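Local coordinates for protein succinate-semialdehyde dehydrogenase (Streptococcus pyogenes MGAS1882, PDB 4YWU) that probably oxidises succinic semialdehyde to succinate using a nicotinamide cofactor, as a member of the aldehyde dehydrogenase family, at residues K225-L230 with T444-E449; A127-N132 with C204-E209. All coordinates share one frame; numbering follows the deposited sequence.

Contact 1: K225-L230 with T444-E449. With SSN (4-oxobutanoic acid), chain C.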
loop_
_atom_site.group_PDB
_atom_site.type_symbol
_atom_site.label_atom_id
_atom_site.label_comp_id
_atom_site.label_asym_id
_atom_site.label_seq_id
_atom_site.Cartn_x
_atom_site.Cartn_y
_atom_site.Cartn_z
ATOM N N LYS A 225 5.372 -4.261 2.926
ATOM C CA LYS A 225 4.607 -3.310 2.124
ATOM C C LYS A 225 5.408 -2.959 0.876
ATOM O O LYS A 225 6.641 -3.021 0.881
ATOM C CB LYS A 225 4.348 -2.039 2.941
ATOM C CG LYS A 225 3.428 -1.004 2.306
ATOM C CD LYS A 225 3.272 0.187 3.263
ATOM C CE LYS A 225 2.043 1.049 2.966
ATOM N NZ LYS A 225 2.097 1.715 1.637
ATOM N N THR A 226 4.713 -2.596 -0.197
ATOM C CA THR A 226 5.393 -2.219 -1.431
ATOM C C THR A 226 4.622 -1.152 -2.183
ATOM O O THR A 226 3.440 -0.918 -1.929
ATOM C CB THR A 226 5.558 -3.412 -2.398
ATOM O OG1 THR A 226 4.265 -3.887 -2.781
ATOM C CG2 THR A 226 6.324 -4.542 -1.745
ATOM N N THR A 227 5.320 -0.503 -3.102
ATOM C CA THR A 227 4.740 0.513 -3.963
ATOM C C THR A 227 5.473 0.291 -5.269
ATOM O O THR A 227 6.697 0.192 -5.290
ATOM C CB THR A 227 4.991 1.954 -3.451
ATOM O OG1 THR A 227 6.396 2.229 -3.427
ATOM C CG2 THR A 227 4.417 2.123 -2.056
ATOM N N LEU A 228 4.721 0.181 -6.352
ATOM C CA LEU A 228 5.317 -0.059 -7.650
ATOM C C LEU A 228 5.077 1.055 -8.635
ATOM O O LEU A 228 3.972 1.580 -8.740
ATOM C CB LEU A 228 4.772 -1.353 -8.247
ATOM C CG LEU A 228 4.936 -2.610 -7.401
ATOM C CD1 LEU A 228 4.557 -3.827 -8.232
ATOM C CD2 LEU A 228 6.372 -2.707 -6.916
ATOM N N GLU A 229 6.133 1.410 -9.351
ATOM C CA GLU A 229 6.066 2.430 -10.388
ATOM C C GLU A 229 6.551 1.695 -11.629
ATOM O O GLU A 229 7.755 1.596 -11.870
ATOM C CB GLU A 229 7.006 3.599 -10.073
ATOM C CG GLU A 229 6.580 4.461 -8.890
ATOM C CD GLU A 229 5.415 5.383 -9.221
ATOM O OE1 GLU A 229 4.789 5.930 -8.284
ATOM O OE2 GLU A 229 5.130 5.569 -10.421
ATOM N N LEU A 230 5.617 1.149 -12.401
ATOM C CA LEU A 230 5.981 0.417 -13.606
ATOM C C LEU A 230 5.827 1.274 -14.866
ATOM O O LEU A 230 5.679 2.492 -14.778
ATOM C CB LEU A 230 5.148 -0.864 -13.696
ATOM C CG LEU A 230 5.209 -1.684 -12.396
ATOM C CD1 LEU A 230 4.383 -2.941 -12.527
ATOM C CD2 LEU A 230 6.647 -2.035 -12.073
ATOM N N THR A 444 4.180 9.645 3.174
ATOM C CA THR A 444 3.641 8.672 4.112
ATOM C C THR A 444 3.555 7.227 3.621
ATOM O O THR A 444 2.855 6.423 4.233
ATOM C CB THR A 444 2.231 9.089 4.579
ATOM O OG1 THR A 444 1.380 9.256 3.441
ATOM C CG2 THR A 444 2.288 10.390 5.350
ATOM N N SER A 445 4.264 6.886 2.548
ATOM C CA SER A 445 4.207 5.515 2.021
ATOM C C SER A 445 4.700 4.451 2.989
ATOM O O SER A 445 4.102 3.385 3.102
ATOM C CB SER A 445 4.997 5.393 0.712
ATOM O OG SER A 445 4.254 5.912 -0.377
ATOM N N PHE A 446 5.796 4.739 3.678
ATOM C CA PHE A 446 6.361 3.794 4.629
ATOM C C PHE A 446 6.390 4.412 6.015
ATOM O O PHE A 446 7.349 4.263 6.778
ATOM C CB PHE A 446 7.760 3.383 4.168
ATOM C CG PHE A 446 7.757 2.668 2.848
ATOM C CD1 PHE A 446 7.314 1.346 2.761
ATOM C CD2 PHE A 446 8.119 3.333 1.681
ATOM C CE1 PHE A 446 7.226 0.698 1.526
ATOM C CE2 PHE A 446 8.036 2.700 0.444
ATOM C CZ PHE A 446 7.586 1.374 0.364
ATOM N N VAL A 447 5.307 5.107 6.326
ATOM C CA VAL A 447 5.146 5.768 7.602
ATOM C C VAL A 447 4.186 4.948 8.447
ATOM O O VAL A 447 3.326 4.232 7.922
ATOM C CB VAL A 447 4.595 7.190 7.398
ATOM C CG1 VAL A 447 3.965 7.708 8.670
ATOM C CG2 VAL A 447 5.715 8.101 6.978
ATOM N N ASN A 448 4.350 5.037 9.760
ATOM C CA ASN A 448 3.496 4.310 10.677
ATOM C C ASN A 448 2.499 5.276 11.290
ATOM O O ASN A 448 2.887 6.164 12.045
ATOM C CB ASN A 448 4.344 3.662 11.776
ATOM C CG ASN A 448 3.503 3.089 12.907
ATOM O OD1 ASN A 448 2.302 2.852 12.747
ATOM N ND2 ASN A 448 4.134 2.848 14.053
ATOM N N GLU A 449 1.225 5.141 10.941
ATOM C CA GLU A 449 0.216 6.014 11.530
ATOM C C GLU A 449 -0.122 5.370 12.863
ATOM O O GLU A 449 -0.920 4.429 12.928
ATOM C CB GLU A 449 -1.039 6.098 10.665
ATOM C CG GLU A 449 -0.858 6.754 9.304
ATOM C CD GLU A 449 -0.158 5.852 8.293
ATOM O OE1 GLU A 449 -0.364 4.612 8.334
ATOM O OE2 GLU A 449 0.586 6.392 7.440
HETATM C C1 SSN C . 9.565 8.134 -15.729
HETATM O O1 SSN C . 8.821 9.130 -15.976
HETATM C C2 SSN C . 9.820 7.653 -14.308
HETATM O O2 SSN C . 10.109 7.519 -16.672
HETATM C C3 SSN C . 9.330 6.225 -14.102
HETATM C C4 SSN C . 8.268 6.235 -13.007
HETATM O O4 SSN C . 7.264 5.529 -13.041
HETATM O O HOH W 1 6.566 5.390 -2.551
#
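K225 and T227, on an inner strand of the six-stranded Rossmann-type sheet, meet S445 and F446 in the turn that leads into strand 448-455 of the separate three-stranded antiparallel sheet. The lysine chain runs out extended and bends only at its last torsion (chi4 -64°), bringing NZ of K225 to 3.0 Å from O of S445 in a weak hydrogen bond. CD and CE of K225 lie almost as close to that oxygen, so the carbonyl sits alongside the end of the chain. The F446 ring turns an edge to the backbone: CE1 of F446 is 3.8 Å from O of K225, which lies near the ring plane. CG2 of T227 approaches CZ of F446 obliquely, at 4.1 Å. One water joins the hydroxyls, 3.3 Å from OG1 of T227 and 3.2 Å from OG of S445. Beyond the contact, F446 O accepts bonds from T122 OG1 and N150 ND2, and N448 ND2 bonds to T409 O of the second subunit. The pairing thus joins strand 225-229, in what is probably the cofactor-binding domain, to the approach of a subunit-bridging strand, as in the oligomerisation arm of aldehyde dehydrogenases.

Contact 2: A127-N132 with C204-E209. With SSN (4-oxobutanoic acid), chain C.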
loop_
_atom_site.group_PDB
_atom_site.type_symbol
_atom_site.label_atom_id
_atom_site.label_comp_id
_atom_site.label_asym_id
_atom_site.label_seq_id
_atom_site.Cartn_x
_atom_site.Cartn_y
_atom_site.Cartn_z
ATOM N N ALA A 127 15.118 0.052 -2.038
ATOM C CA ALA A 127 14.658 0.766 -3.218
ATOM C C ALA A 127 15.319 0.192 -4.455
ATOM O O ALA A 127 16.530 0.030 -4.505
ATOM C CB ALA A 127 14.983 2.252 -3.092
ATOM N N VAL A 128 14.511 -0.134 -5.451
ATOM C CA VAL A 128 15.019 -0.669 -6.704
ATOM C C VAL A 128 14.663 0.371 -7.753
ATOM O O VAL A 128 13.484 0.580 -8.063
ATOM C CB VAL A 128 14.351 -2.003 -7.040
ATOM C CG1 VAL A 128 14.898 -2.545 -8.348
ATOM C CG2 VAL A 128 14.600 -2.983 -5.915
ATOM N N GLU A 129 15.683 1.029 -8.290
ATOM C CA GLU A 129 15.462 2.082 -9.263
ATOM C C GLU A 129 15.992 1.780 -10.660
ATOM O O GLU A 129 16.957 1.032 -10.822
ATOM C CB GLU A 129 16.060 3.386 -8.725
ATOM C CG GLU A 129 15.481 3.819 -7.371
ATOM C CD GLU A 129 13.947 3.783 -7.351
ATOM O OE1 GLU A 129 13.330 4.228 -8.341
ATOM O OE2 GLU A 129 13.348 3.323 -6.349
ATOM N N PRO A 130 15.349 2.351 -11.695
ATOM C CA PRO A 130 15.729 2.163 -13.098
ATOM C C PRO A 130 16.802 3.129 -13.602
ATOM O O PRO A 130 17.227 4.036 -12.892
ATOM C CB PRO A 130 14.409 2.347 -13.822
ATOM C CG PRO A 130 13.807 3.471 -13.044
ATOM C CD PRO A 130 14.056 3.049 -11.603
ATOM N N TRP A 131 17.212 2.943 -14.850
ATOM C CA TRP A 131 18.250 3.774 -15.438
ATOM C C TRP A 131 17.811 5.019 -16.205
ATOM O O TRP A 131 18.620 5.919 -16.411
ATOM C CB TRP A 131 19.127 2.925 -16.363
ATOM C CG TRP A 131 18.331 2.138 -17.359
ATOM C CD1 TRP A 131 17.965 0.824 -17.266
ATOM C CD2 TRP A 131 17.746 2.631 -18.567
ATOM N NE1 TRP A 131 17.185 0.471 -18.337
ATOM C CE2 TRP A 131 17.033 1.561 -19.152
ATOM C CE3 TRP A 131 17.751 3.876 -19.212
ATOM C CZ2 TRP A 131 16.329 1.697 -20.356
ATOM C CZ3 TRP A 131 17.050 4.012 -20.410
ATOM C CH2 TRP A 131 16.349 2.927 -20.968
ATOM N N ASN A 132 16.555 5.097 -16.626
ATOM C CA ASN A 132 16.136 6.261 -17.404
ATOM C C ASN A 132 16.289 7.623 -16.705
ATOM O O ASN A 132 16.330 8.660 -17.365
ATOM C CB ASN A 132 14.707 6.062 -17.927
ATOM C CG ASN A 132 13.664 6.118 -16.835
ATOM O OD1 ASN A 132 13.845 5.561 -15.749
ATOM N ND2 ASN A 132 12.549 6.777 -17.126
ATOM N N CYS A 204 10.108 -0.144 -2.314
ATOM C CA CYS A 204 9.573 0.766 -3.323
ATOM C C CYS A 204 10.375 0.504 -4.603
ATOM O O CYS A 204 11.578 0.786 -4.682
ATOM C CB CYS A 204 9.696 2.236 -2.890
ATOM S SG CYS A 204 11.361 2.787 -2.436
ATOM N N LEU A 205 9.707 -0.060 -5.601
ATOM C CA LEU A 205 10.376 -0.366 -6.845
ATOM C C LEU A 205 9.871 0.434 -8.030
ATOM O O LEU A 205 8.693 0.782 -8.109
ATOM C CB LEU A 205 10.250 -1.863 -7.139
ATOM C CG LEU A 205 10.843 -2.385 -8.452
ATOM C CD1 LEU A 205 11.155 -3.859 -8.305
ATOM C CD2 LEU A 205 9.877 -2.147 -9.608
ATOM N N THR A 206 10.787 0.733 -8.943
ATOM C CA THR A 206 10.464 1.451 -10.163
ATOM C C THR A 206 11.202 0.720 -11.278
ATOM O O THR A 206 12.426 0.611 -11.244
ATOM C CB THR A 206 10.933 2.922 -10.110
ATOM O OG1 THR A 206 10.392 3.558 -8.946
ATOM C CG2 THR A 206 10.445 3.678 -11.336
ATOM N N GLY A 207 10.456 0.195 -12.246
ATOM C CA GLY A 207 11.072 -0.530 -13.344
ATOM C C GLY A 207 10.080 -1.223 -14.260
ATOM O O GLY A 207 9.011 -0.688 -14.554
ATOM N N SER A 208 10.436 -2.424 -14.707
ATOM C CA SER A 208 9.586 -3.208 -15.610
ATOM C C SER A 208 8.529 -4.028 -14.871
ATOM O O SER A 208 8.512 -4.076 -13.649
ATOM C CB SER A 208 10.454 -4.153 -16.442
ATOM O OG SER A 208 11.119 -5.091 -15.602
ATOM N N GLU A 209 7.654 -4.679 -15.626
ATOM C CA GLU A 209 6.606 -5.500 -15.032
ATOM C C GLU A 209 7.197 -6.793 -14.504
ATOM O O GLU A 209 6.853 -7.243 -13.417
ATOM C CB GLU A 209 5.537 -5.859 -16.061
ATOM C CG GLU A 209 4.707 -4.711 -16.601
ATOM C CD GLU A 209 3.530 -5.220 -17.421
ATOM O OE1 GLU A 209 2.636 -5.875 -16.834
ATOM O OE2 GLU A 209 3.505 -4.980 -18.650
HETATM C C1 SSN C . 9.565 8.134 -15.729
HETATM O O1 SSN C . 8.821 9.130 -15.976
HETATM C C2 SSN C . 9.820 7.653 -14.308
HETATM O O2 SSN C . 10.109 7.519 -16.672
HETATM C C3 SSN C . 9.330 6.225 -14.102
HETATM C C4 SSN C . 8.268 6.235 -13.007
HETATM O O4 SSN C . 7.264 5.529 -13.041
#
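E129 and T206 make the polar side-chain link between the two strand ends. T206 OG1 donates to E129 OE1 at 3.1 Å, meeting the syn side of the carboxylate 16° out of its plane. E129 starts out away from the other strand; with CG anti to its carbonyl carbon, a bend at chi2 (-49°) brings the carboxylate back to T206. The other branch of T206, CG2, is 3.7 Å from CD of P130 and 3.8 Å from C4 of the bound 4-oxobutanoic acid. N132 ND2 reaches O2 of the same ligand at 2.6 Å, a weak bond judged by its 128° angle. Parallel pairing positions this first shell: V128 N donates to C204 O at 3.2 Å, and T206 N to V128 O at 2.8 Å, the latter nearly straight onto the carbonyl. P130 has no N-H to continue the pattern, and its CD rests 3.0 Å from T206 O. V128 and L205 lie side by side on one face, while A127 and C204 share the other. Past G207, S208 takes the N-cap position of helix 209-221, its OG bonding weakly to G211 N. Strand 152-155 flanks 124-128 and strand 225-229 flanks 200-206, while Q137 of helix 134-148 touches E129, P130 and T206.

How the contacts relate
From the N terminus, strand 124-128 comes first; the chain passes through two more strands of the same sheet before strand 200-206 returns beside it, closing contact 2. Helix 209-221 then crosses to strand 225-229 in a beta-alpha-beta unit, where contact 1 opens. That longer excursion takes in the seven-stranded sheet and closes at 444-449, so the two contacts follow in series. They are joined directly within the six-stranded sheet, where L205 N lies 3.0 Å from T227 O and L205 O 2.9 Å from E229 N, both probable hydrogen bonds. Both also reach the same ligand, contact 1 through E229, whose OE2 lies 3.4 Å from its O4.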